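PDB 7C6O: cobalamin biosynthesis protein CobN from Mycobacterium tuberculosis, which probably serves as the large catalytic subunit of cobaltochelatase, which inserts cobalt into the corrin ring during cobalamin biosynthesis. Local coordinates for residues 362-374 / 547-559. Sequence-based numbering, arbitrary orientation. Where two conformers were deposited one is given.
Sequences VAPADKRVALVFS and FGAHAVVHLGKHG
Leu371 CD1 lies 3.6 Å from Leu555 CG and also meets Val553 CG1, forming the apolar centre on one face of two neighbouring parallel strands, 369-373 and 551-555. These are inner strands of a mixed sheet, flanked by strands 503-507 and 586-591 respectively, and their pairing joins parts of the chain more than 170 residues apart. Val369 CG1 against Val553 CG2 extends this patch one way, and Leu555 CD1 beside the Phe373 ring the other; helix 391-405 packs over this face. On the opposite face, Val372 bridges Val552 and His554, its CG2 touching Val552 CG1 at 3.8 Å. Between the faces, Ala370 and Val372 supply the backbone ladder: Val553 N donates to Ala370 O (2.8 Å), and Val372 N to Val553 O.

Just before both strands begin, His550 turns its ring edge to the backbone of Arg368, whose N reaches ND1 in the ring plane at 2.9 Å and 173°. Val362 CG1 sits over one face of this imidazole. In the conformer given, Arg368 NE and NH2 both donate to Gly548 O.

At the far end, His554 NE2 shares a 2.7 Å hydrogen bond with Ser374 OG in its ring plane, while Val372 O lies over the ring. A water links Ser374 N to Leu555 O.

Because the peptide N-H of Arg368 can only donate, ND1 of His550 probably carries no proton, consistent with a neutral ring protonated on NE2.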
loop_
_atom_site.group_PDB
_atom_site.type_symbol
_atom_site.label_atom_id
_atom_site.label_comp_id
_atom_site.label_asym_id
_atom_site.label_seq_id
_atom_site.Cartn_x
_atom_site.Cartn_y
_atom_site.Cartn_z
ATOM N N VAL A 362 -23.759 -18.121 -9.917
ATOM C CA VAL A 362 -24.932 -17.258 -9.826
ATOM C C VAL A 362 -25.006 -16.401 -11.084
ATOM O O VAL A 362 -24.084 -15.631 -11.378
ATOM C CB VAL A 362 -24.888 -16.385 -8.561
ATOM C CG1 VAL A 362 -26.141 -15.525 -8.461
ATOM C CG2 VAL A 362 -24.734 -17.259 -7.325
ATOM N N ALA A 363 -26.104 -16.536 -11.825
ATOM C CA ALA A 363 -26.296 -15.750 -13.031
ATOM C C ALA A 363 -26.511 -14.279 -12.676
ATOM O O ALA A 363 -26.961 -13.962 -11.572
ATOM C CB ALA A 363 -27.491 -16.272 -13.824
ATOM N N PRO A 364 -26.187 -13.362 -13.595
ATOM C CA PRO A 364 -26.396 -11.932 -13.309
ATOM C C PRO A 364 -27.796 -11.593 -12.822
ATOM O O PRO A 364 -27.944 -10.739 -11.940
ATOM C CB PRO A 364 -26.088 -11.272 -14.659
ATOM C CG PRO A 364 -25.077 -12.171 -15.273
ATOM C CD PRO A 364 -25.466 -13.568 -14.863
ATOM N N ALA A 365 -28.826 -12.251 -13.361
ATOM C CA ALA A 365 -30.197 -11.926 -12.986
ATOM C C ALA A 365 -30.501 -12.256 -11.530
ATOM O O ALA A 365 -31.437 -11.683 -10.963
ATOM C CB ALA A 365 -31.182 -12.660 -13.897
ATOM N N ASP A 366 -29.738 -13.160 -10.916
ATOM C CA ASP A 366 -29.959 -13.567 -9.535
ATOM C C ASP A 366 -28.917 -13.014 -8.572
ATOM O O ASP A 366 -29.002 -13.283 -7.369
ATOM C CB ASP A 366 -29.975 -15.095 -9.434
ATOM C CG ASP A 366 -30.973 -15.729 -10.380
ATOM O OD1 ASP A 366 -32.125 -15.247 -10.439
ATOM O OD2 ASP A 366 -30.599 -16.700 -11.070
ATOM N N LYS A 367 -27.942 -12.256 -9.060
ATOM C CA LYS A 367 -26.803 -11.849 -8.250
ATOM C C LYS A 367 -27.120 -10.569 -7.487
ATOM O O LYS A 367 -27.543 -9.571 -8.080
ATOM C CB LYS A 367 -25.571 -11.655 -9.133
ATOM C CG LYS A 367 -24.280 -11.432 -8.364
ATOM C CD LYS A 367 -23.071 -11.763 -9.223
ATOM C CE LYS A 367 -22.995 -13.255 -9.504
ATOM N NZ LYS A 367 -21.942 -13.588 -10.500
ATOM N N ARG A 368 -26.920 -10.609 -6.171
ATOM C CA ARG A 368 -27.138 -9.456 -5.309
ATOM C C ARG A 368 -25.800 -8.784 -5.025
ATOM O O ARG A 368 -24.845 -9.442 -4.599
ATOM C CB ARG A 368 -27.828 -9.870 -4.007
ATOM C CG ARG A 368 -29.244 -10.404 -4.216
ATOM C CD ARG A 368 -29.900 -10.816 -2.905
ATOM N NE ARG A 368 -29.129 -11.840 -2.207
ATOM C CZ ARG A 368 -29.325 -13.149 -2.335
ATOM N NH1 ARG A 368 -30.276 -13.610 -3.136
ATOM N NH2 ARG A 368 -28.566 -14.000 -1.656
ATOM N N VAL A 369 -25.735 -7.479 -5.271
ATOM C CA VAL A 369 -24.495 -6.720 -5.154
ATOM C C VAL A 369 -24.729 -5.504 -4.273
ATOM O O VAL A 369 -25.734 -4.800 -4.421
ATOM C CB VAL A 369 -23.966 -6.285 -6.537
ATOM C CG1 VAL A 369 -22.647 -5.534 -6.391
ATOM C CG2 VAL A 369 -23.808 -7.491 -7.454
ATOM N N ALA A 370 -23.793 -5.255 -3.363
ATOM C CA ALA A 370 -23.772 -4.039 -2.565
ATOM C C ALA A 370 -22.718 -3.091 -3.123
ATOM O O ALA A 370 -21.550 -3.469 -3.269
ATOM C CB ALA A 370 -23.483 -4.353 -1.096
ATOM N N LEU A 371 -23.135 -1.869 -3.444
ATOM C CA LEU A 371 -22.251 -0.816 -3.932
ATOM C C LEU A 371 -22.073 0.193 -2.802
ATOM O O LEU A 371 -23.022 0.894 -2.437
ATOM C CB LEU A 371 -22.836 -0.163 -5.185
ATOM C CG LEU A 371 -21.961 0.764 -6.027
ATOM C CD1 LEU A 371 -20.774 0.004 -6.586
ATOM C CD2 LEU A 371 -22.771 1.393 -7.156
ATOM N N VAL A 372 -20.868 0.260 -2.238
ATOM C CA VAL A 372 -20.595 1.058 -1.046
ATOM C C VAL A 372 -19.724 2.249 -1.426
ATOM O O VAL A 372 -18.706 2.091 -2.109
ATOM C CB VAL A 372 -19.926 0.213 0.052
ATOM C CG1 VAL A 372 -19.638 1.066 1.287
ATOM C CG2 VAL A 372 -20.803 -0.973 0.413
ATOM N N PHE A 373 -20.120 3.435 -0.970
ATOM C CA PHE A 373 -19.408 4.679 -1.233
ATOM C C PHE A 373 -18.702 5.158 0.029
ATOM O O PHE A 373 -19.265 5.094 1.126
ATOM C CB PHE A 373 -20.370 5.771 -1.715
ATOM C CG PHE A 373 -21.008 5.486 -3.044
ATOM C CD1 PHE A 373 -22.001 4.526 -3.164
ATOM C CD2 PHE A 373 -20.634 6.198 -4.170
ATOM C CE1 PHE A 373 -22.595 4.270 -4.386
ATOM C CE2 PHE A 373 -21.226 5.949 -5.394
ATOM C CZ PHE A 373 -22.206 4.985 -5.503
ATOM N N SER A 374 -17.475 5.652 -0.133
ATOM C CA SER A 374 -16.771 6.290 0.970
ATOM C C SER A 374 -17.470 7.587 1.369
ATOM O O SER A 374 -18.207 8.193 0.586
ATOM C CB SER A 374 -15.319 6.586 0.590
ATOM O OG SER A 374 -14.644 5.418 0.159
ATOM N N PHE A 547 -29.657 -8.490 3.574
ATOM C CA PHE A 547 -29.589 -8.293 2.129
ATOM C C PHE A 547 -29.043 -9.531 1.426
ATOM O O PHE A 547 -29.525 -9.904 0.351
ATOM C CB PHE A 547 -28.737 -7.065 1.809
ATOM C CG PHE A 547 -28.559 -6.814 0.339
ATOM C CD1 PHE A 547 -29.611 -6.338 -0.428
ATOM C CD2 PHE A 547 -27.341 -7.047 -0.273
ATOM C CE1 PHE A 547 -29.449 -6.105 -1.782
ATOM C CE2 PHE A 547 -27.171 -6.816 -1.627
ATOM C CZ PHE A 547 -28.229 -6.346 -2.382
ATOM N N GLY A 548 -28.041 -10.181 2.017
ATOM C CA GLY A 548 -27.475 -11.378 1.429
ATOM C C GLY A 548 -26.716 -11.114 0.144
ATOM O O GLY A 548 -26.930 -11.797 -0.863
ATOM N N ALA A 549 -25.825 -10.124 0.171
ATOM C CA ALA A 549 -25.032 -9.791 -1.006
ATOM C C ALA A 549 -24.129 -10.950 -1.404
ATOM O O ALA A 549 -23.542 -11.626 -0.555
ATOM C CB ALA A 549 -24.181 -8.549 -0.735
ATOM N N HIS A 550 -24.017 -11.175 -2.715
ATOM C CA HIS A 550 -23.005 -12.094 -3.219
ATOM C C HIS A 550 -21.619 -11.461 -3.225
ATOM O O HIS A 550 -20.616 -12.179 -3.132
ATOM C CB HIS A 550 -23.377 -12.569 -4.623
ATOM C CG HIS A 550 -24.571 -13.472 -4.652
ATOM N ND1 HIS A 550 -25.811 -13.053 -5.082
ATOM C CD2 HIS A 550 -24.717 -14.767 -4.286
ATOM C CE1 HIS A 550 -26.669 -14.054 -4.988
ATOM N NE2 HIS A 550 -26.029 -15.106 -4.508
ATOM N N ALA A 551 -21.544 -10.135 -3.331
ATOM C CA ALA A 551 -20.266 -9.437 -3.333
ATOM C C ALA A 551 -20.487 -7.973 -2.982
ATOM O O ALA A 551 -21.578 -7.425 -3.161
ATOM C CB ALA A 551 -19.558 -9.554 -4.687
ATOM N N VAL A 552 -19.424 -7.349 -2.484
ATOM C CA VAL A 552 -19.389 -5.920 -2.206
ATOM C C VAL A 552 -18.464 -5.265 -3.221
ATOM O O VAL A 552 -17.359 -5.763 -3.474
ATOM C CB VAL A 552 -18.915 -5.634 -0.769
ATOM C CG1 VAL A 552 -18.824 -4.131 -0.522
ATOM C CG2 VAL A 552 -19.840 -6.297 0.241
ATOM N N VAL A 553 -18.918 -4.166 -3.812
ATOM C CA VAL A 553 -18.086 -3.311 -4.648
ATOM C C VAL A 553 -17.933 -1.980 -3.925
ATOM O O VAL A 553 -18.926 -1.282 -3.684
ATOM C CB VAL A 553 -18.686 -3.110 -6.049
ATOM C CG1 VAL A 553 -17.798 -2.186 -6.881
ATOM C CG2 VAL A 553 -18.881 -4.448 -6.753
ATOM N N HIS A 554 -16.702 -1.629 -3.567
ATOM C CA HIS A 554 -16.420 -0.326 -2.977
ATOM C C HIS A 554 -15.810 0.585 -4.031
ATOM O O HIS A 554 -14.820 0.221 -4.672
ATOM C CB HIS A 554 -15.483 -0.432 -1.776
ATOM C CG HIS A 554 -15.458 0.811 -0.944
ATOM N ND1 HIS A 554 -16.132 0.918 0.254
ATOM C CD2 HIS A 554 -14.878 2.016 -1.158
ATOM C CE1 HIS A 554 -15.951 2.129 0.751
ATOM N NE2 HIS A 554 -15.196 2.815 -0.087
ATOM N N LEU A 555 -16.381 1.776 -4.187
ATOM C CA LEU A 555 -16.040 2.654 -5.303
ATOM C C LEU A 555 -14.935 3.632 -4.911
ATOM O O LEU A 555 -15.177 4.601 -4.184
ATOM C CB LEU A 555 -17.283 3.397 -5.785
ATOM C CG LEU A 555 -18.178 2.534 -6.672
ATOM C CD1 LEU A 555 -19.343 3.342 -7.210
ATOM C CD2 LEU A 555 -17.362 1.930 -7.804
ATOM N N GLY A 556 -13.724 3.381 -5.403
ATOM C CA GLY A 556 -12.666 4.368 -5.376
ATOM C C GLY A 556 -11.881 4.412 -4.075
ATOM O O GLY A 556 -12.281 3.886 -3.033
ATOM N N LYS A 557 -10.735 5.091 -4.150
ATOM C CA LYS A 557 -9.823 5.223 -3.017
ATOM C C LYS A 557 -10.262 6.370 -2.112
ATOM O O LYS A 557 -10.297 7.525 -2.553
ATOM C CB LYS A 557 -8.398 5.464 -3.521
ATOM C CG LYS A 557 -7.363 5.707 -2.427
ATOM C CD LYS A 557 -7.004 7.170 -2.275
ATOM C CE LYS A 557 -5.873 7.357 -1.276
ATOM N NZ LYS A 557 -5.646 8.789 -0.933
ATOM N N HIS A 558 -10.595 6.073 -0.851
ATOM C CA HIS A 558 -10.745 4.719 -0.307
ATOM C C HIS A 558 -11.719 4.778 0.866
ATOM O O HIS A 558 -12.029 5.861 1.361
ATOM C CB HIS A 558 -9.407 4.126 0.159
ATOM C CG HIS A 558 -8.692 4.956 1.182
ATOM N ND1 HIS A 558 -7.485 5.571 0.926
ATOM C CD2 HIS A 558 -9.006 5.265 2.463
ATOM C CE1 HIS A 558 -7.090 6.227 2.001
ATOM N NE2 HIS A 558 -7.995 6.059 2.948
ATOM N N GLY A 559 -12.185 3.609 1.319
ATOM C CA GLY A 559 -13.060 3.531 2.471
ATOM C C GLY A 559 -12.295 3.344 3.771
ATOM O O GLY A 559 -11.066 3.362 3.817
HETATM O O HOH W 1 -16.721 6.325 -2.895
#